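Local coordinates for Rho guanine nucleotide exchange factor 11 (Homo sapiens, PDB 5JHH), which acts as a guanine nucleotide exchange factor for Rho-family GTPases, pairing a RhoGEF (DH) domain, the likely exchange unit, with a PH domain, at residues K245-T250 with E278-L283; E29-E34 with P92-I97; R65-L70 with D161-E166; W262-S265 with T269-L272. All blocks are in the same frame, centred on the assembly; numbering follows the deposited sequence.

Interaction 1: residues K245-T250 with E278-L283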
loop_
_atom_site.group_PDB
_atom_site.type_symbol
_atom_site.label_atom_id
_atom_site.label_comp_id
_atom_site.label_asym_id
_atom_site.label_seq_id
_atom_site.Cartn_x
_atom_site.Cartn_y
_atom_site.Cartn_z
ATOM N N LYS A 245 -30.806 18.490 7.515
ATOM C CA LYS A 245 -30.523 19.026 8.846
ATOM C C LYS A 245 -30.154 17.907 9.826
ATOM O O LYS A 245 -29.411 18.137 10.794
ATOM C CB LYS A 245 -31.718 19.846 9.370
ATOM C CG LYS A 245 -33.063 19.119 9.483
ATOM C CD LYS A 245 -34.208 20.134 9.584
ATOM C CE LYS A 245 -35.581 19.480 9.665
ATOM N NZ LYS A 245 -35.888 18.990 11.040
ATOM N N SER A 246 -30.661 16.703 9.562
ATOM C CA SER A 246 -30.371 15.549 10.395
ATOM C C SER A 246 -29.527 14.511 9.616
ATOM O O SER A 246 -29.529 13.310 9.933
ATOM C CB SER A 246 -31.687 14.929 10.865
ATOM O OG SER A 246 -32.427 14.522 9.728
ATOM N N LEU A 247 -28.788 14.986 8.615
ATOM C CA LEU A 247 -27.851 14.141 7.870
ATOM C C LEU A 247 -26.975 13.284 8.772
ATOM O O LEU A 247 -26.205 13.814 9.595
ATOM C CB LEU A 247 -26.923 14.999 7.002
ATOM C CG LEU A 247 -25.843 14.184 6.277
ATOM C CD1 LEU A 247 -26.472 13.155 5.348
ATOM C CD2 LEU A 247 -24.856 15.059 5.524
ATOM N N ASP A 248 -27.065 11.972 8.577
ATOM C CA ASP A 248 -26.289 11.029 9.361
ATOM C C ASP A 248 -25.261 10.292 8.509
ATOM O O ASP A 248 -25.605 9.371 7.779
ATOM C CB ASP A 248 -27.183 10.005 10.024
ATOM C CG ASP A 248 -26.416 9.135 10.980
ATOM O OD1 ASP A 248 -25.166 9.149 10.917
ATOM O OD2 ASP A 248 -27.048 8.474 11.822
ATOM N N LEU A 249 -23.991 10.654 8.653
ATOM C CA LEU A 249 -22.951 10.057 7.827
ATOM C C LEU A 249 -22.813 8.552 8.046
ATOM O O LEU A 249 -22.477 7.832 7.128
ATOM C CB LEU A 249 -21.613 10.737 8.087
ATOM C CG LEU A 249 -21.637 12.247 7.870
ATOM C CD1 LEU A 249 -20.296 12.844 8.255
ATOM C CD2 LEU A 249 -21.995 12.603 6.443
ATOM N N THR A 250 -23.108 8.100 9.253
ATOM C CA THR A 250 -22.954 6.723 9.647
ATOM C C THR A 250 -23.719 5.728 8.784
ATOM O O THR A 250 -23.400 4.552 8.809
ATOM C CB THR A 250 -23.372 6.573 11.118
ATOM O OG1 THR A 250 -22.339 7.142 11.925
ATOM C CG2 THR A 250 -23.597 5.106 11.542
ATOM N N GLU A 278 -22.143 7.478 -1.512
ATOM C CA GLU A 278 -22.733 6.711 -2.582
ATOM C C GLU A 278 -23.796 7.516 -3.337
ATOM O O GLU A 278 -23.923 7.445 -4.577
ATOM C CB GLU A 278 -23.390 5.490 -1.998
ATOM C CG GLU A 278 -22.428 4.359 -1.794
ATOM C CD GLU A 278 -23.164 3.087 -1.413
ATOM O OE1 GLU A 278 -24.173 3.194 -0.647
ATOM O OE2 GLU A 278 -22.723 2.003 -1.882
ATOM N N ASP A 279 -24.545 8.296 -2.579
ATOM C CA ASP A 279 -25.730 8.941 -3.126
ATOM C C ASP A 279 -25.607 10.466 -3.116
ATOM O O ASP A 279 -26.336 11.135 -3.832
ATOM C CB ASP A 279 -26.943 8.479 -2.325
ATOM C CG ASP A 279 -26.755 8.666 -0.805
ATOM O OD1 ASP A 279 -25.658 9.032 -0.315
ATOM O OD2 ASP A 279 -27.722 8.456 -0.070
ATOM N N LEU A 280 -24.669 10.987 -2.320
ATOM C CA LEU A 280 -24.506 12.426 -2.081
ATOM C C LEU A 280 -23.055 12.857 -2.159
ATOM O O LEU A 280 -22.178 12.119 -1.754
ATOM C CB LEU A 280 -25.005 12.812 -0.679
ATOM C CG LEU A 280 -26.419 12.336 -0.347
ATOM C CD1 LEU A 280 -26.759 12.556 1.110
ATOM C CD2 LEU A 280 -27.415 13.020 -1.273
ATOM N N LEU A 281 -22.836 14.073 -2.652
ATOM C CA LEU A 281 -21.606 14.829 -2.442
ATOM C C LEU A 281 -21.842 15.862 -1.337
ATOM O O LEU A 281 -22.789 16.628 -1.431
ATOM C CB LEU A 281 -21.234 15.564 -3.713
ATOM C CG LEU A 281 -19.899 16.310 -3.706
ATOM C CD1 LEU A 281 -18.773 15.291 -3.695
ATOM C CD2 LEU A 281 -19.768 17.251 -4.913
ATOM N N VAL A 282 -21.016 15.879 -0.287
ATOM C CA VAL A 282 -21.271 16.774 0.849
ATOM C C VAL A 282 -20.088 17.703 1.052
ATOM O O VAL A 282 -18.932 17.269 1.077
ATOM C CB VAL A 282 -21.738 16.071 2.170
ATOM C CG1 VAL A 282 -22.160 14.632 1.963
ATOM C CG2 VAL A 282 -20.719 16.163 3.270
ATOM N N LEU A 283 -20.399 18.998 1.127
ATOM C CA LEU A 283 -19.396 20.046 1.194
ATOM C C LEU A 283 -19.302 20.578 2.622
ATOM O O LEU A 283 -20.292 21.042 3.202
ATOM C CB LEU A 283 -19.752 21.172 0.241
ATOM C CG LEU A 283 -20.103 20.750 -1.181
ATOM C CD1 LEU A 283 -20.709 21.909 -1.951
ATOM C CD2 LEU A 283 -18.873 20.240 -1.903
#
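Leu-247 makes both close side-chain contacts from its side, with a smaller flank from Leu-249, putting one methyl branch against each of two strand residues. Its CD1 stands 4.3 Å from Leu-280 CD1, and its CD2 meets Val-282 CG1 at 4.5 Å. With CG anti to the backbone N (chi1 176°), the two methyls of Leu-247 reach the strand; the side chains of all three residues set out toward the other segment. No hydrogen bond crosses between the segments, so the evidence is for apolar packing alone, and the 112 Å² buried in total marks it as modest. Leu-280 and Val-282 lie on the same face of strand 280-287, two residues apart, within the antiparallel sheet of the PH domain; 245-250 belongs to the loop leading into strand 254-263. Arg-252 and Leu-293 also touch Leu-247. The other side of the segment is looser and more polar. Lys-245, Ser-246 and Thr-250 are exposed, and Asp-248 closes an Asx turn, its OD1 taking the Thr-250 N-H at 2.8 Å from above the carboxylate plane with a bent N-H...O angle of 139°. Gln-225 of helix 189-227 bonds Leu-247 O through NE2 and Leu-249 N through OE1.

Interaction 2: residues E29-E34 with P92-I97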
loop_
_atom_site.group_PDB
_atom_site.type_symbol
_atom_site.label_atom_id
_atom_site.label_comp_id
_atom_site.label_asym_id
_atom_site.label_seq_id
_atom_site.Cartn_x
_atom_site.Cartn_y
_atom_site.Cartn_z
ATOM N N GLU A 29 11.878 -20.609 -2.683
ATOM C CA GLU A 29 11.653 -19.337 -2.012
ATOM C C GLU A 29 10.262 -19.287 -1.351
ATOM O O GLU A 29 10.122 -18.876 -0.205
ATOM C CB GLU A 29 11.810 -18.155 -2.980
ATOM C CG GLU A 29 11.814 -16.837 -2.226
ATOM C CD GLU A 29 11.795 -15.588 -3.066
ATOM O OE1 GLU A 29 11.661 -15.657 -4.312
ATOM O OE2 GLU A 29 11.899 -14.508 -2.438
ATOM N N LEU A 30 9.249 -19.726 -2.076
ATOM C CA LEU A 30 7.926 -19.824 -1.534
ATOM C C LEU A 30 7.915 -20.604 -0.250
ATOM O O LEU A 30 7.427 -20.117 0.768
ATOM C CB LEU A 30 6.992 -20.469 -2.533
ATOM C CG LEU A 30 5.633 -20.848 -1.978
ATOM C CD1 LEU A 30 4.813 -19.602 -1.669
ATOM C CD2 LEU A 30 4.896 -21.704 -2.985
ATOM N N PHE A 31 8.475 -21.809 -0.279
ATOM C CA PHE A 31 8.511 -22.631 0.911
ATOM C C PHE A 31 9.259 -21.979 2.042
ATOM O O PHE A 31 8.781 -21.970 3.165
ATOM C CB PHE A 31 9.130 -23.999 0.634
ATOM C CG PHE A 31 8.272 -24.925 -0.219
ATOM C CD1 PHE A 31 7.071 -24.517 -0.760
ATOM C CD2 PHE A 31 8.724 -26.189 -0.525
ATOM C CE1 PHE A 31 6.313 -25.369 -1.539
ATOM C CE2 PHE A 31 7.973 -27.048 -1.292
ATOM C CZ PHE A 31 6.765 -26.649 -1.796
ATOM N N VAL A 32 10.434 -21.454 1.766
ATOM C CA VAL A 32 11.285 -20.941 2.823
ATOM C C VAL A 32 10.652 -19.687 3.405
ATOM O O VAL A 32 10.664 -19.488 4.599
ATOM C CB VAL A 32 12.708 -20.664 2.310
ATOM C CG1 VAL A 32 13.537 -19.939 3.358
ATOM C CG2 VAL A 32 13.387 -21.983 1.984
ATOM N N THR A 33 10.065 -18.850 2.565
ATOM C CA THR A 33 9.447 -17.646 3.091
ATOM C C THR A 33 8.078 -17.920 3.763
ATOM O O THR A 33 7.636 -17.160 4.622
ATOM C CB THR A 33 9.235 -16.637 2.011
ATOM O OG1 THR A 33 8.477 -17.254 0.946
ATOM C CG2 THR A 33 10.579 -16.120 1.532
ATOM N N GLU A 34 7.439 -19.024 3.436
ATOM C CA GLU A 34 6.278 -19.430 4.224
ATOM C C GLU A 34 6.664 -19.833 5.639
ATOM O O GLU A 34 6.058 -19.378 6.620
ATOM C CB GLU A 34 5.529 -20.527 3.550
ATOM C CG GLU A 34 4.204 -20.838 4.189
ATOM C CD GLU A 34 3.149 -19.728 4.045
ATOM O OE1 GLU A 34 3.238 -18.823 3.173
ATOM O OE2 GLU A 34 2.189 -19.795 4.834
ATOM N N PRO A 92 14.089 -33.690 -3.459
ATOM C CA PRO A 92 14.391 -32.257 -3.477
ATOM C C PRO A 92 13.969 -31.539 -4.744
ATOM O O PRO A 92 14.030 -30.295 -4.815
ATOM C CB PRO A 92 15.921 -32.218 -3.343
ATOM C CG PRO A 92 16.385 -33.529 -3.861
ATOM C CD PRO A 92 15.310 -34.512 -3.513
ATOM N N ILE A 93 13.588 -32.304 -5.755
ATOM C CA ILE A 93 13.064 -31.711 -6.954
ATOM C C ILE A 93 11.566 -31.787 -6.853
ATOM O O ILE A 93 10.975 -32.864 -6.944
ATOM C CB ILE A 93 13.488 -32.467 -8.200
ATOM C CG1 ILE A 93 15.004 -32.576 -8.250
ATOM C CG2 ILE A 93 12.943 -31.764 -9.444
ATOM C CD1 ILE A 93 15.496 -33.339 -9.471
ATOM N N ILE A 94 10.934 -30.644 -6.663
ATOM C CA ILE A 94 9.510 -30.672 -6.420
ATOM C C ILE A 94 8.827 -30.808 -7.780
ATOM O O ILE A 94 9.207 -30.148 -8.747
ATOM C CB ILE A 94 9.049 -29.436 -5.596
ATOM C CG1 ILE A 94 9.538 -29.536 -4.130
ATOM C CG2 ILE A 94 7.537 -29.330 -5.613
ATOM C CD1 ILE A 94 10.808 -28.773 -3.832
ATOM N N LYS A 95 7.843 -31.688 -7.858
ATOM C CA LYS A 95 7.191 -31.965 -9.124
ATOM C C LYS A 95 5.990 -31.061 -9.254
ATOM O O LYS A 95 6.169 -29.864 -9.177
ATOM C CB LYS A 95 6.857 -33.453 -9.251
ATOM C CG LYS A 95 8.099 -34.338 -9.377
ATOM C CD LYS A 95 8.961 -33.950 -10.581
ATOM C CE LYS A 95 9.974 -35.036 -10.942
ATOM N NZ LYS A 95 10.967 -35.288 -9.853
ATOM N N GLU A 96 4.780 -31.590 -9.422
ATOM C CA GLU A 96 3.609 -30.724 -9.521
ATOM C C GLU A 96 3.306 -30.065 -8.168
ATOM O O GLU A 96 3.465 -30.660 -7.097
ATOM C CB GLU A 96 2.336 -31.413 -10.030
ATOM C CG GLU A 96 2.415 -32.892 -10.358
ATOM C CD GLU A 96 3.112 -33.128 -11.679
ATOM O OE1 GLU A 96 4.204 -33.734 -11.669
ATOM O OE2 GLU A 96 2.590 -32.660 -12.713
ATOM N N ILE A 97 2.837 -28.829 -8.241
ATOM C CA ILE A 97 2.616 -28.061 -7.053
ATOM C C ILE A 97 1.253 -27.415 -7.053
ATOM O O ILE A 97 0.837 -26.880 -6.035
ATOM C CB ILE A 97 3.742 -27.032 -6.905
ATOM C CG1 ILE A 97 4.071 -26.872 -5.443
ATOM C CG2 ILE A 97 3.434 -25.729 -7.658
ATOM C CD1 ILE A 97 5.185 -25.886 -5.210
#
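The Phe-31 ring is approached obliquely by two isoleucines, which meet its outer end (CE1, CZ, CE2). Ile-97 comes from the opposite direction and sets CD1 3.8 Å from Phe-31 CZ and 3.9 Å from Phe-31 CE1. Ile-94 slides past in the opposite direction, its CG1 lying 4.1 Å from Phe-31 CE2. The ring reaches across with its CG opposite the carbonyl carbon (chi1 -70°), bridging backbones whose nearest CA atoms, those of Phe-31 and Ile-94, are 10.9 Å apart. An alanine at Phe-31 is likely to leave the ends of Ile-94 and Ile-97 without their common partner and open a gap between loop and helix. Met-84 of helix 70-89 also touches the Phe-31 side chain. The contact itself is wholly apolar; the loop's polar backbone is held from other directions, Ile-94 O by Arg-23 and Gln-24, and Ile-97 N by Glu-190. Within the same helical segment, Glu-29 O accepts both Thr-33 N and Thr-33 OG1 (2.6 Å to the hydroxyl), while the Glu-29 carboxylate bonds a second protein. Phe-31 thus joins helix 18-54 to the loop between helices 70-89 and 98-105, which ends at Ile-97, the N-cap residue of the latter, in the all-helical DH bundle.

Interaction 3: residues R65-L70 with D161-E166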
loop_
_atom_site.group_PDB
_atom_site.type_symbol
_atom_site.label_atom_id
_atom_site.label_comp_id
_atom_site.label_asym_id
_atom_site.label_seq_id
_atom_site.Cartn_x
_atom_site.Cartn_y
_atom_site.Cartn_z
ATOM N N ARG A 65 -9.253 -6.659 19.853
ATOM C CA ARG A 65 -9.298 -5.865 18.636
ATOM C C ARG A 65 -7.935 -5.778 17.970
ATOM O O ARG A 65 -7.839 -5.631 16.758
ATOM C CB ARG A 65 -9.959 -4.486 18.858
ATOM C CG ARG A 65 -11.489 -4.657 18.932
ATOM C CD ARG A 65 -12.280 -3.367 19.086
ATOM N NE ARG A 65 -11.939 -2.680 20.327
ATOM C CZ ARG A 65 -12.723 -2.594 21.415
ATOM N NH1 ARG A 65 -13.934 -3.137 21.435
ATOM N NH2 ARG A 65 -12.297 -1.940 22.497
ATOM N N LEU A 66 -6.881 -5.869 18.761
ATOM C CA LEU A 66 -5.531 -5.804 18.240
ATOM C C LEU A 66 -5.093 -7.175 17.665
ATOM O O LEU A 66 -4.450 -7.224 16.669
ATOM C CB LEU A 66 -4.596 -5.373 19.346
ATOM C CG LEU A 66 -3.118 -5.488 19.020
ATOM C CD1 LEU A 66 -2.755 -4.520 17.935
ATOM C CD2 LEU A 66 -2.298 -5.188 20.267
ATOM N N PHE A 67 -5.455 -8.242 18.339
ATOM C CA PHE A 67 -5.157 -9.609 17.966
ATOM C C PHE A 67 -6.457 -10.427 17.934
ATOM O O PHE A 67 -6.743 -11.177 18.811
ATOM C CB PHE A 67 -4.204 -10.268 18.939
ATOM C CG PHE A 67 -2.823 -9.760 18.910
ATOM C CD1 PHE A 67 -1.993 -10.047 17.889
ATOM C CD2 PHE A 67 -2.344 -9.019 19.943
ATOM C CE1 PHE A 67 -0.720 -9.610 17.889
ATOM C CE2 PHE A 67 -1.074 -8.560 19.945
ATOM C CZ PHE A 67 -0.256 -8.855 18.914
ATOM N N PRO A 68 -7.258 -10.213 16.803
ATOM C CA PRO A 68 -8.552 -10.902 16.833
ATOM C C PRO A 68 -8.573 -12.409 16.807
ATOM O O PRO A 68 -9.406 -12.985 17.435
ATOM C CB PRO A 68 -9.234 -10.421 15.578
ATOM C CG PRO A 68 -8.672 -9.132 15.323
ATOM C CD PRO A 68 -7.260 -9.361 15.518
ATOM N N ASN A 69 -7.696 -13.029 16.041
ATOM C CA ASN A 69 -7.815 -14.413 15.699
ATOM C C ASN A 69 -6.469 -14.972 15.325
ATOM O O ASN A 69 -6.317 -15.639 14.351
ATOM C CB ASN A 69 -8.768 -14.527 14.531
ATOM C CG ASN A 69 -8.313 -13.717 13.350
ATOM O OD1 ASN A 69 -7.462 -12.912 13.457
ATOM N ND2 ASN A 69 -8.904 -13.937 12.249
ATOM N N LEU A 70 -5.492 -14.671 16.140
ATOM C CA LEU A 70 -4.130 -15.032 15.889
ATOM C C LEU A 70 -3.883 -16.529 15.839
ATOM O O LEU A 70 -3.209 -16.993 14.965
ATOM C CB LEU A 70 -3.203 -14.358 16.890
ATOM C CG LEU A 70 -1.708 -14.491 16.676
ATOM C CD1 LEU A 70 -1.287 -14.093 15.310
ATOM C CD2 LEU A 70 -0.887 -13.738 17.680
ATOM N N ASP A 161 5.746 -2.928 13.115
ATOM C CA ASP A 161 6.476 -3.335 11.946
ATOM C C ASP A 161 6.279 -4.812 11.703
ATOM O O ASP A 161 6.585 -5.269 10.615
ATOM C CB ASP A 161 8.019 -3.048 12.045
ATOM C CG ASP A 161 8.361 -1.613 12.501
ATOM O OD1 ASP A 161 7.736 -0.608 12.002
ATOM O OD2 ASP A 161 9.302 -1.489 13.369
ATOM N N LEU A 162 5.855 -5.585 12.702
ATOM C CA LEU A 162 5.737 -7.052 12.560
ATOM C C LEU A 162 4.297 -7.497 12.283
ATOM O O LEU A 162 4.027 -8.483 11.586
ATOM C CB LEU A 162 6.195 -7.706 13.864
ATOM C CG LEU A 162 7.662 -7.494 14.241
ATOM C CD1 LEU A 162 7.960 -7.749 15.701
ATOM C CD2 LEU A 162 8.563 -8.386 13.378
ATOM N N ILE A 163 3.346 -6.766 12.849
ATOM C CA ILE A 163 1.947 -7.198 12.834
ATOM C C ILE A 163 1.299 -7.054 11.438
ATOM O O ILE A 163 0.286 -7.672 11.127
ATOM C CB ILE A 163 1.164 -6.428 13.885
ATOM C CG1 ILE A 163 -0.075 -7.182 14.302
ATOM C CG2 ILE A 163 0.797 -5.073 13.387
ATOM C CD1 ILE A 163 -0.891 -6.475 15.355
ATOM N N ILE A 164 1.913 -6.226 10.620
ATOM C CA ILE A 164 1.517 -6.049 9.250
ATOM C C ILE A 164 2.015 -7.167 8.330
ATOM O O ILE A 164 1.669 -7.216 7.158
ATOM C CB ILE A 164 2.007 -4.688 8.744
ATOM C CG1 ILE A 164 1.255 -4.312 7.500
ATOM C CG2 ILE A 164 3.503 -4.705 8.451
ATOM C CD1 ILE A 164 1.610 -2.982 6.964
ATOM N N SER A 165 2.759 -8.111 8.873
ATOM C CA SER A 165 3.370 -9.128 8.044
ATOM C C SER A 165 2.319 -9.974 7.348
ATOM O O SER A 165 2.579 -10.470 6.279
ATOM C CB SER A 165 4.281 -10.024 8.879
ATOM O OG SER A 165 3.418 -10.644 9.826
ATOM N N GLU A 166 1.139 -10.163 7.919
ATOM C CA GLU A 166 0.190 -10.966 7.226
ATOM C C GLU A 166 -0.287 -10.299 5.920
ATOM O O GLU A 166 -0.317 -10.923 4.858
ATOM C CB GLU A 166 -1.022 -11.232 8.091
ATOM C CG GLU A 166 -2.013 -12.178 7.398
ATOM C CD GLU A 166 -1.544 -13.607 7.361
ATOM O OE1 GLU A 166 -0.637 -13.917 8.146
ATOM O OE2 GLU A 166 -2.096 -14.426 6.576
#
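Apolar contact between Leu-66, Phe-67 and Ile-163 is all that joins the two segments, and it converges on a single methyl. Ile-163 CD1 lies 3.7 Å from Leu-66 CD1 and 4.0 Å from Phe-67 CE1, approaching that ring obliquely. An extended isoleucine chain, with CG1 turned opposite the backbone N (chi1 -157°) and chi2 at 179°, carries this methyl out to both partners. Neither Leu-66 nor Phe-67 sets out straight across; only the ends of their side chains swing nearer. The ring contact continues beyond the segments, where Phe-67 meets Tyr-49 with planes at about 60°, and Phe-120 and Leu-128 also touch Ile-163. No polar bond crosses between the segments; within 161-166, Leu-162 O receives both Ser-165 N at 3.0 Å and Ser-165 OG at 2.9 Å, the hydroxyl lying nearly along the C=O axis. This double grip closes the type I turn from Leu-162 to Ser-165 that has Ile-163 at one of its corners. Glu-166 OE2, just beyond, bonds His-77. The contact thus joins, in the buried interior of the all-helical DH domain, the chain leaving helix 60-66 to the turn between helices 159-162 and 165-182.

Interaction 4: residues W262-S265 with T269-L272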
loop_
_atom_site.group_PDB
_atom_site.type_symbol
_atom_site.label_atom_id
_atom_site.label_comp_id
_atom_site.label_asym_id
_atom_site.label_seq_id
_atom_site.Cartn_x
_atom_site.Cartn_y
_atom_site.Cartn_z
ATOM N N TRP A 262 -13.689 25.724 -3.479
ATOM C CA TRP A 262 -14.912 26.164 -4.156
ATOM C C TRP A 262 -14.874 27.618 -4.672
ATOM O O TRP A 262 -14.902 28.564 -3.890
ATOM C CB TRP A 262 -16.039 26.064 -3.149
ATOM C CG TRP A 262 -17.394 26.157 -3.680
ATOM C CD1 TRP A 262 -17.787 26.356 -4.982
ATOM C CD2 TRP A 262 -18.581 26.073 -2.897
ATOM N NE1 TRP A 262 -19.168 26.391 -5.037
ATOM C CE2 TRP A 262 -19.668 26.234 -3.763
ATOM C CE3 TRP A 262 -18.825 25.907 -1.532
ATOM C CZ2 TRP A 262 -20.983 26.161 -3.316
ATOM C CZ3 TRP A 262 -20.131 25.849 -1.082
ATOM C CH2 TRP A 262 -21.193 25.970 -1.967
ATOM N N ARG A 263 -14.867 27.770 -5.994
ATOM C CA ARG A 263 -14.973 29.076 -6.671
ATOM C C ARG A 263 -16.446 29.494 -6.736
ATOM O O ARG A 263 -17.162 29.178 -7.695
ATOM C CB ARG A 263 -14.402 28.980 -8.091
ATOM C CG ARG A 263 -13.246 29.895 -8.381
ATOM C CD ARG A 263 -11.928 29.153 -8.530
ATOM N NE ARG A 263 -11.796 28.488 -9.820
ATOM C CZ ARG A 263 -10.636 28.168 -10.400
ATOM N NH1 ARG A 263 -9.489 28.461 -9.818
ATOM N NH2 ARG A 263 -10.618 27.520 -11.567
ATOM N N ILE A 264 -16.882 30.188 -5.695
ATOM C CA ILE A 264 -18.290 30.457 -5.437
ATOM C C ILE A 264 -18.781 31.702 -6.231
ATOM O O ILE A 264 -19.918 31.761 -6.695
ATOM C CB ILE A 264 -18.492 30.602 -3.904
ATOM C CG1 ILE A 264 -19.883 30.153 -3.473
ATOM C CG2 ILE A 264 -18.187 32.019 -3.423
ATOM C CD1 ILE A 264 -19.938 29.766 -2.014
ATOM N N SER A 265 -17.901 32.681 -6.385
ATOM C CA SER A 265 -18.135 33.848 -7.220
ATOM C C SER A 265 -16.835 34.023 -7.966
ATOM O O SER A 265 -15.983 33.129 -7.923
ATOM C CB SER A 265 -18.396 35.086 -6.361
ATOM O OG SER A 265 -17.171 35.739 -6.032
ATOM N N THR A 269 -13.449 32.596 -2.865
ATOM C CA THR A 269 -13.248 31.173 -2.798
ATOM C C THR A 269 -13.513 30.703 -1.386
ATOM O O THR A 269 -13.464 31.480 -0.438
ATOM C CB THR A 269 -11.819 30.799 -3.186
ATOM O OG1 THR A 269 -10.907 31.471 -2.310
ATOM C CG2 THR A 269 -11.539 31.182 -4.635
ATOM N N LEU A 270 -13.825 29.428 -1.259
ATOM C CA LEU A 270 -14.128 28.833 0.021
ATOM C C LEU A 270 -13.360 27.497 0.052
ATOM O O LEU A 270 -13.363 26.739 -0.934
ATOM C CB LEU A 270 -15.641 28.676 0.126
ATOM C CG LEU A 270 -16.320 28.118 1.382
ATOM C CD1 LEU A 270 -15.445 28.218 2.628
ATOM C CD2 LEU A 270 -17.661 28.819 1.589
ATOM N N ASP A 271 -12.593 27.267 1.115
ATOM C CA ASP A 271 -11.770 26.064 1.192
ATOM C C ASP A 271 -12.579 24.994 1.889
ATOM O O ASP A 271 -13.048 25.190 2.995
ATOM C CB ASP A 271 -10.449 26.308 1.930
ATOM C CG ASP A 271 -9.306 26.707 0.996
ATOM O OD1 ASP A 271 -9.470 26.708 -0.258
ATOM O OD2 ASP A 271 -8.223 27.021 1.537
ATOM N N LEU A 272 -12.761 23.868 1.214
ATOM C CA LEU A 272 -13.664 22.854 1.683
ATOM C C LEU A 272 -12.956 21.543 1.981
ATOM O O LEU A 272 -11.940 21.202 1.363
ATOM C CB LEU A 272 -14.705 22.563 0.613
ATOM C CG LEU A 272 -15.786 23.579 0.293
ATOM C CD1 LEU A 272 -16.471 23.135 -0.997
ATOM C CD2 LEU A 272 -16.787 23.680 1.429
#
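Trp-262 and Leu-272 meet through different choices of the first torsion. The indole swings out with CG opposite the backbone N (chi1 -166°), whereas Leu-272 turns its CG opposite the carbonyl carbon (chi1 -71°). The two side chains pass at a slant, which places Leu-272 CD1 3.7 Å from Trp-262 CB and equally near Trp-262 CE3, so a single methyl touches the root and the six-membered ring of the indole. Leu-270, directly across from Trp-262 in the ladder, stands beside it on the same face of the sheet, with Leu-270 CB 4.2 Å from Trp-262 CB. Farther along, Ile-264 CD1 reaches Leu-270 CD2 at 4.4 Å and rides above one face of the tryptophan ring, offset toward its rim. Beneath this apolar face lies an antiparallel hydrogen-bonded pair. Trp-262 N donates to Leu-270 O at 2.8 Å and 161°, while the return bond from Leu-270 N to Trp-262 O, at 3.0 Å, is more bent. Trp-262 O also receives a CA-H...O contact from Thr-269. On the opposite face Arg-263 and Thr-269 only graze each other; the guanidinium looks to Asp-327 and Glu-346, with which it forms salt bridges. Tyr-345 and Phe-310 add rings around Trp-262, beyond the segments. Chemically, the hairpin of strands 254-263 and 269-277 is therefore two-sided: paired backbone bonds fix the register, one face buries Trp-262 and Leu-272 in the apolar interior of the PH domain, with Leu-270 at its partly exposed margin, and the other presents polar and charged groups.

Along the chain, interactions 2 and 3 come first and interlock, their segments alternating within the RhoGEF range; their centres are 26 Å apart and their nearest atoms about 7 Å, without touching. Interactions 1 and 4 follow in the PH range. Interaction 4 is nested inside the loop that interaction 1 closes, and the two share one sheet: strands 269-277 and 280-287 are neighbours, and Leu-283 packs on Leu-272 and Trp-262. The centres of interactions 2 and 4 lie 59 Å apart on opposite sides of the chain's centre. Helix 189-227 runs from beside interaction 2 to the loop of interaction 1, linking helical and beta-sheet domains in one elongated molecule.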